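Local coordinates for protein predicted metal-dependent hydrolase of the TIM-barrel fold (Lactobacillus casei, PDB 2QPX) that is of unknown function but is probably a zinc-dependent hydrolase, holding two zinc ions in a TIM-barrel fold of the amidohydrolase kind, at residues A[142-145]-A[146-149]; A[188-191]-A[192-195]; A[202-205]-A[206-210]. One frame throughout, in Å; residues are numbered along the deposited sequence. Where two conformers were deposited one is given.

Contact 1. Residues A[142-145]-A[146-149]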
loop_
_atom_site.group_PDB
_atom_site.type_symbol
_atom_site.label_atom_id
_atom_site.label_comp_id
_atom_site.label_asym_id
_atom_site.label_seq_id
_atom_site.Cartn_x
_atom_site.Cartn_y
_atom_site.Cartn_z
ATOM N N ASP A 142 11.885 43.253 5.652
ATOM C CA ASP A 142 12.237 43.250 4.235
ATOM C C ASP A 142 13.461 42.414 3.887
ATOM O O ASP A 142 13.759 42.260 2.717
ATOM C CB ASP A 142 12.319 44.673 3.639
ATOM C CG ASP A 142 13.422 45.524 4.232
ATOM O OD1 ASP A 142 14.332 45.026 4.921
ATOM O OD2 ASP A 142 13.371 46.748 3.978
ATOM N N ASN A 143 14.123 41.828 4.888
ATOM C CA ASN A 143 15.305 40.990 4.663
ATOM C C ASN A 143 15.301 39.740 5.536
ATOM O O ASN A 143 14.724 39.739 6.636
ATOM C CB ASN A 143 16.603 41.761 4.936
ATOM C CG ASN A 143 16.684 42.274 6.361
ATOM O OD1 ASN A 143 17.354 41.675 7.230
ATOM N ND2 ASN A 143 15.971 43.383 6.627
ATOM N N PHE A 144 15.941 38.703 5.029
ATOM C CA PHE A 144 16.009 37.418 5.735
ATOM C C PHE A 144 16.524 37.531 7.166
ATOM O O PHE A 144 15.976 36.924 8.087
ATOM C CB PHE A 144 16.869 36.424 4.944
ATOM C CG PHE A 144 17.138 35.133 5.669
ATOM C CD1 PHE A 144 18.213 35.000 6.531
ATOM C CD2 PHE A 144 16.306 34.056 5.508
ATOM C CE1 PHE A 144 18.460 33.818 7.184
ATOM C CE2 PHE A 144 16.555 32.854 6.170
ATOM C CZ PHE A 144 17.634 32.736 7.019
ATOM N N ALA A 145 17.617 38.235 7.385
ATOM C CA ALA A 145 18.210 38.209 8.722
ATOM C C ALA A 145 17.269 38.765 9.796
ATOM O O ALA A 145 17.143 38.185 10.889
ATOM C CB ALA A 145 19.546 38.994 8.720
ATOM N N ALA A 146 16.603 39.871 9.500
ATOM C CA ALA A 146 15.684 40.494 10.473
ATOM C C ALA A 146 14.442 39.616 10.629
ATOM O O ALA A 146 13.928 39.468 11.742
ATOM C CB ALA A 146 15.267 41.885 10.027
ATOM N N TRP A 147 13.957 39.056 9.529
ATOM C CA TRP A 147 12.817 38.128 9.585
ATOM C C TRP A 147 13.155 36.900 10.446
ATOM O O TRP A 147 12.400 36.519 11.358
ATOM C CB TRP A 147 12.432 37.671 8.195
ATOM C CG TRP A 147 11.498 36.487 8.230
ATOM C CD1 TRP A 147 10.162 36.509 8.490
ATOM C CD2 TRP A 147 11.853 35.118 8.033
ATOM N NE1 TRP A 147 9.643 35.234 8.483
ATOM C CE2 TRP A 147 10.662 34.358 8.178
ATOM C CE3 TRP A 147 13.051 34.450 7.734
ATOM C CZ2 TRP A 147 10.652 32.992 8.078
ATOM C CZ3 TRP A 147 13.041 33.092 7.613
ATOM C CH2 TRP A 147 11.837 32.362 7.800
ATOM N N TRP A 148 14.302 36.279 10.173
ATOM C CA TRP A 148 14.715 35.087 10.907
ATOM C C TRP A 148 14.894 35.376 12.400
ATOM O O TRP A 148 14.481 34.577 13.262
ATOM C CB TRP A 148 16.003 34.499 10.324
ATOM C CG TRP A 148 16.448 33.294 11.079
ATOM C CD1 TRP A 148 17.539 33.182 11.881
ATOM C CD2 TRP A 148 15.763 32.035 11.158
ATOM N NE1 TRP A 148 17.595 31.931 12.434
ATOM C CE2 TRP A 148 16.505 31.213 12.024
ATOM C CE3 TRP A 148 14.586 31.538 10.598
ATOM C CZ2 TRP A 148 16.129 29.893 12.300
ATOM C CZ3 TRP A 148 14.218 30.244 10.862
ATOM C CH2 TRP A 148 14.967 29.441 11.728
ATOM N N GLN A 149 15.495 36.508 12.729
ATOM C CA GLN A 149 15.654 36.851 14.146
ATOM C C GLN A 149 14.297 36.959 14.853
ATOM O O GLN A 149 14.104 36.401 15.937
ATOM C CB GLN A 149 16.471 38.145 14.319
ATOM C CG GLN A 149 16.605 38.558 15.766
ATOM C CD GLN A 149 17.430 39.816 15.913
ATOM O OE1 GLN A 149 16.886 40.912 16.035
ATOM N NE2 GLN A 149 18.740 39.669 15.860
#
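Phe144 and Trp148 both hold CG anti to the backbone N, with chi1 near 180°. Being four residues apart, they leave the helix side by side and point the same way. The CB of Trp148 sits over one face of the Phe144 ring, offset toward its rim, as a CH-pi contact 4.2 Å from the ring centroid. The Phe144 ring and the five-membered ring of Trp148 lie nearly parallel, but offset so much that little of one covers the other. Trp147 approaches Phe144 differently. Its six-membered ring is turned 52° from the phenyl plane, and Phe144 CE2 touches Trp147 CZ3 at 3.8 Å, near the plane of the indole and at its edge. The far end of Trp147 is held elsewhere, since its NE1 donates to Ala134 O.

Asn143 begins the helix. Its CG stands between the backbone N and the carbonyl carbon (chi1 60°), which folds the amide back over the first turn. OD1 of Asn143 accepts from Ala146 N at 3.0 Å, with the donor above the carbonyl plane rather than on a lone pair. Behind the cap, Trp147 N bonds to Asn143 O at 3.1 Å and Trp148 N to Phe144 O at 2.8 Å. The aromatic cluster faces helices 183-196 and 204-221. The segment as a whole is an asparagine N-cap opening helix 144-156, followed by a first turn rich in aromatic side chains.

Contact 2. Residues A[188-191]-A[192-195]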
loop_
_atom_site.group_PDB
_atom_site.type_symbol
_atom_site.label_atom_id
_atom_site.label_comp_id
_atom_site.label_asym_id
_atom_site.label_seq_id
_atom_site.Cartn_x
_atom_site.Cartn_y
_atom_site.Cartn_z
ATOM N N ALA A 188 17.772 33.382 -0.329
ATOM C CA ALA A 188 17.303 33.584 -1.713
ATOM C C ALA A 188 15.804 33.200 -1.794
ATOM O O ALA A 188 15.020 33.865 -2.473
ATOM C CB ALA A 188 18.120 32.790 -2.688
ATOM N N GLY A 189 15.418 32.122 -1.125
ATOM C CA GLY A 189 14.010 31.703 -1.048
ATOM C C GLY A 189 13.139 32.755 -0.391
ATOM O O GLY A 189 12.024 33.073 -0.888
ATOM N N PHE A 190 13.641 33.327 0.703
ATOM C CA PHE A 190 12.967 34.403 1.392
ATOM C C PHE A 190 12.767 35.610 0.459
ATOM O O PHE A 190 11.678 36.174 0.362
ATOM C CB PHE A 190 13.701 34.857 2.642
ATOM C CG PHE A 190 13.036 36.028 3.335
ATOM C CD1 PHE A 190 12.027 35.804 4.253
ATOM C CD2 PHE A 190 13.324 37.350 2.993
ATOM C CE1 PHE A 190 11.371 36.872 4.868
ATOM C CE2 PHE A 190 12.666 38.408 3.605
ATOM C CZ PHE A 190 11.667 38.173 4.524
ATOM N N ASP A 191 13.831 35.994 -0.244
ATOM C CA ASP A 191 13.731 37.155 -1.133
ATOM C C ASP A 191 12.710 36.897 -2.228
ATOM O O ASP A 191 11.933 37.788 -2.544
ATOM C CB ASP A 191 15.100 37.478 -1.777
ATOM C CG ASP A 191 16.115 37.966 -0.785
ATOM O OD1 ASP A 191 15.729 38.413 0.317
ATOM O OD2 ASP A 191 17.340 37.949 -1.128
ATOM N N THR A 192 12.746 35.726 -2.854
ATOM C CA THR A 192 11.799 35.363 -3.928
ATOM C C THR A 192 10.355 35.432 -3.394
ATOM O O THR A 192 9.439 35.982 -4.058
ATOM C CB THR A 192 12.128 34.038 -4.535
ATOM O OG1 THR A 192 13.387 34.163 -5.186
ATOM C CG2 THR A 192 11.069 33.562 -5.533
ATOM N N TRP A 193 10.170 34.901 -2.186
ATOM C CA TRP A 193 8.869 34.948 -1.506
ATOM C C TRP A 193 8.393 36.363 -1.273
ATOM O O TRP A 193 7.266 36.730 -1.697
ATOM C CB TRP A 193 8.989 34.155 -0.200
ATOM C CG TRP A 193 7.798 34.100 0.685
ATOM C CD1 TRP A 193 6.478 34.177 0.318
ATOM C CD2 TRP A 193 7.814 33.928 2.102
ATOM N NE1 TRP A 193 5.679 34.053 1.429
ATOM C CE2 TRP A 193 6.465 33.896 2.539
ATOM C CE3 TRP A 193 8.835 33.803 3.055
ATOM C CZ2 TRP A 193 6.109 33.714 3.878
ATOM C CZ3 TRP A 193 8.481 33.637 4.400
ATOM C CH2 TRP A 193 7.121 33.604 4.804
ATOM N N LYS A 194 9.232 37.158 -0.653
ATOM C CA LYS A 194 8.954 38.571 -0.402
ATOM C C LYS A 194 8.550 39.310 -1.702
ATOM O O LYS A 194 7.492 40.007 -1.774
ATOM C CB LYS A 194 10.137 39.208 0.345
ATOM C CG LYS A 194 10.020 40.690 0.633
ATOM C CD LYS A 194 8.786 41.030 1.421
ATOM C CE LYS A 194 8.984 41.010 2.860
ATOM N NZ LYS A 194 8.007 41.974 3.533
ATOM N N HIS A 195 9.303 39.094 -2.769
ATOM C CA HIS A 195 9.072 39.786 -4.040
ATOM C C HIS A 195 7.848 39.273 -4.814
ATOM O O HIS A 195 7.333 39.969 -5.703
ATOM C CB HIS A 195 10.286 39.649 -4.980
ATOM C CG HIS A 195 11.545 40.261 -4.466
ATOM N ND1 HIS A 195 12.800 39.831 -4.883
ATOM C CD2 HIS A 195 11.756 41.231 -3.551
ATOM C CE1 HIS A 195 13.724 40.534 -4.250
ATOM N NE2 HIS A 195 13.118 41.383 -3.433
#
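Phe190 meets Trp193 through apolar contact. Phe190 CD1 comes to 4.0 Å from Trp193 CE3. The phenyl and the six-membered ring of the indole have their planes at 83° and their centroids 5.9 Å apart. The rings meet obliquely. Both side chains keep CG anti to the backbone N (chi1 177° for Phe190 and 178° for Trp193), yet they leave neighbouring positions on the buried side of the helix and cross. Lys194 CB lies obliquely to the Phe190 ring as well, 4.2 Å from CE2.

The backbone bonds are those of a regular alpha-helix. Thr192 N donates to Ala188 O, Trp193 N to Gly189 O, Lys194 N to Phe190 O and His195 N to Asp191 O. The bond from Lys194 N to Phe190 O is 2.8 Å long and nearly straight. This is the later part of helix 183-196, an amphipathic helix. Phe190 and Trp193 are buried against helices 130-138 and 204-221, while Ala188, Thr192 and His195 are exposed.

On the outer side, His195 lies close to Asp191. The His195 ring lies with one face over Asp191 O, which stands 3.1 Å above the ring plane, toward its rim. That oxygen already accepts from His195 N at 2.9 Å. The carboxylate of Asp191 does not reach the imidazole, since OD1 is 5.4 Å from His195 NE2. Asp191 CB, by contrast, comes to 4.2 Å from His195 CE1.

Two polar ends are satisfied outside the turn. Trp193 NE1 donates to Lys199 O. The Lys194 chain bends at chi2 and chi3, and its NZ bonds to Met138 O.

Contact 3. Residues A[202-205]-A[206-210]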
loop_
_atom_site.group_PDB
_atom_site.type_symbol
_atom_site.label_atom_id
_atom_site.label_comp_id
_atom_site.label_asym_id
_atom_site.label_seq_id
_atom_site.Cartn_x
_atom_site.Cartn_y
_atom_site.Cartn_z
ATOM N N THR A 202 5.654 28.853 0.392
ATOM C CA THR A 202 5.736 27.709 -0.510
ATOM C C THR A 202 7.169 27.370 -0.938
ATOM O O THR A 202 7.370 26.437 -1.708
ATOM C CB THR A 202 4.870 27.931 -1.772
ATOM O OG1 THR A 202 5.391 29.036 -2.534
ATOM C CG2 THR A 202 3.376 28.157 -1.380
ATOM N N SER A 203 8.149 28.098 -0.418
ATOM C CA SER A 203 9.560 27.891 -0.804
ATOM C C SER A 203 10.145 26.658 -0.072
ATOM O O SER A 203 10.268 26.688 1.160
ATOM C CB SER A 203 10.386 29.089 -0.365
ATOM O OG SER A 203 11.782 28.839 -0.537
ATOM N N LYS A 204 10.479 25.603 -0.818
ATOM C CA LYS A 204 11.094 24.417 -0.253
ATOM C C LYS A 204 12.444 24.727 0.430
ATOM O O LYS A 204 12.676 24.285 1.566
ATOM C CB LYS A 204 11.196 23.276 -1.266
ATOM C CG LYS A 204 11.790 22.021 -0.645
ATOM C CD LYS A 204 11.577 20.832 -1.510
ATOM C CE LYS A 204 12.454 19.639 -1.127
ATOM N NZ LYS A 204 12.271 19.129 0.251
ATOM N N PRO A 205 13.345 25.486 -0.225
ATOM C CA PRO A 205 14.576 25.823 0.479
ATOM C C PRO A 205 14.347 26.517 1.818
ATOM O O PRO A 205 14.979 26.167 2.826
ATOM C CB PRO A 205 15.299 26.759 -0.513
ATOM C CG PRO A 205 14.713 26.473 -1.831
ATOM C CD PRO A 205 13.323 26.014 -1.604
ATOM N N LEU A 206 13.419 27.460 1.866
ATOM C CA LEU A 206 13.186 28.167 3.124
ATOM C C LEU A 206 12.458 27.311 4.176
ATOM O O LEU A 206 12.836 27.345 5.342
ATOM C CB LEU A 206 12.471 29.491 2.876
ATOM C CG LEU A 206 12.286 30.384 4.094
ATOM C CD1 LEU A 206 13.634 30.714 4.786
ATOM C CD2 LEU A 206 11.487 31.669 3.714
ATOM N N ILE A 207 11.462 26.546 3.762
ATOM C CA ILE A 207 10.774 25.646 4.709
ATOM C C ILE A 207 11.748 24.613 5.280
ATOM O O ILE A 207 11.778 24.382 6.497
ATOM C CB ILE A 207 9.552 24.948 4.042
ATOM C CG1 ILE A 207 8.415 25.985 3.869
ATOM C CG2 ILE A 207 9.041 23.789 4.895
ATOM C CD1 ILE A 207 7.204 25.509 3.013
ATOM N N ASP A 208 12.565 23.995 4.434
ATOM C CA ASP A 208 13.479 22.958 4.916
ATOM C C ASP A 208 14.537 23.602 5.826
ATOM O O ASP A 208 14.843 23.037 6.906
ATOM C CB ASP A 208 14.142 22.193 3.761
ATOM C CG ASP A 208 13.232 21.177 3.088
ATOM O OD1 ASP A 208 12.032 21.120 3.421
ATOM O OD2 ASP A 208 13.755 20.411 2.205
ATOM N N TYR A 209 15.084 24.771 5.451
ATOM C CA TYR A 209 16.005 25.491 6.358
ATOM C C TYR A 209 15.333 25.711 7.733
ATOM O O TYR A 209 15.927 25.457 8.814
ATOM C CB TYR A 209 16.413 26.852 5.745
ATOM C CG TYR A 209 17.340 27.648 6.597
ATOM C CD1 TYR A 209 16.878 28.493 7.587
ATOM C CD2 TYR A 209 18.727 27.550 6.407
ATOM C CE1 TYR A 209 17.774 29.239 8.359
ATOM C CE2 TYR A 209 19.608 28.244 7.169
ATOM C CZ TYR A 209 19.149 29.082 8.148
ATOM O OH TYR A 209 20.035 29.773 8.929
HETATM N N MSE A 210 14.107 26.249 7.703
HETATM C CA MSE A 210 13.359 26.545 8.901
HETATM C C MSE A 210 13.236 25.301 9.766
HETATM O O MSE A 210 13.484 25.341 10.988
HETATM C CB MSE A 210 11.960 27.001 8.499
HETATM C CG MSE A 210 11.071 27.357 9.642
HETATM SE SE MSE A 210 9.173 27.499 9.168
HETATM C CE MSE A 210 8.650 25.607 9.118
HETATM O O HOH W 1 10.334 19.559 2.010
#
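Leu206, Lys204 and Pro205 have the most surface buried at this helix start, where Ser203 is the N-cap of helix 204-221. The cap is made at Leu206: its backbone N donates to Ser203 OG at 3.2 Å, in a fairly straight bond. The Ser203 hydroxyl oxygen also touches Leu206 CB at 3.5 Å. Beyond CB the leucine turns away from the cap, and its methyl end packs between Phe190 and Trp193 on one helix and Phe144 and Trp147 on another. Pro205 sits in the first turn. It has no N-H to give, but its O accepts from Tyr209 N at 3.0 Å.

Lys204 makes the polar side chain contact. Its chain runs out extended to CE, then bends at chi4 (60°), which turns NZ toward Asp208 one turn later. Lys204 NZ meets Asp208 OD2 at 2.8 Å, a salt bridge, on the syn side and 19° out of the carboxylate plane. Both groups have other partners, NZ donating to His177 O and OD2 accepting from Glu179 N. The carboxylate thus ties the helix start to the loop before helix 183-196. An alanine in place of Asp208 would probably leave the Lys204 ammonium without its counter-charge and Glu179 N without its acceptor. One water closes a small ring with the salt bridge: it accepts from Lys204 NZ at 2.7 Å and donates to Asp208 OD1 at 2.7 Å.

The three contacts lie on helices 144-156, 183-196 and 204-221 and share one apolar core. Contacts 1 and 2 have centres about 11 Å apart and meet where Phe190 CE1 comes to 3.4 Å from Trp147 CG. Contact 3 joins both through Leu206: its CD1 is 3.7 Å from Trp147 CZ3 and its CD2 is 3.5 Å from Trp193 CE3. Tyr209 CE1 also reaches Phe144 CZ at 3.7 Å. Contacts 1 and 2 lie away from the zinc site. Contact 3 is closer to it, with the side chain of Ile207 about 11 Å from that of the zinc ligand His228.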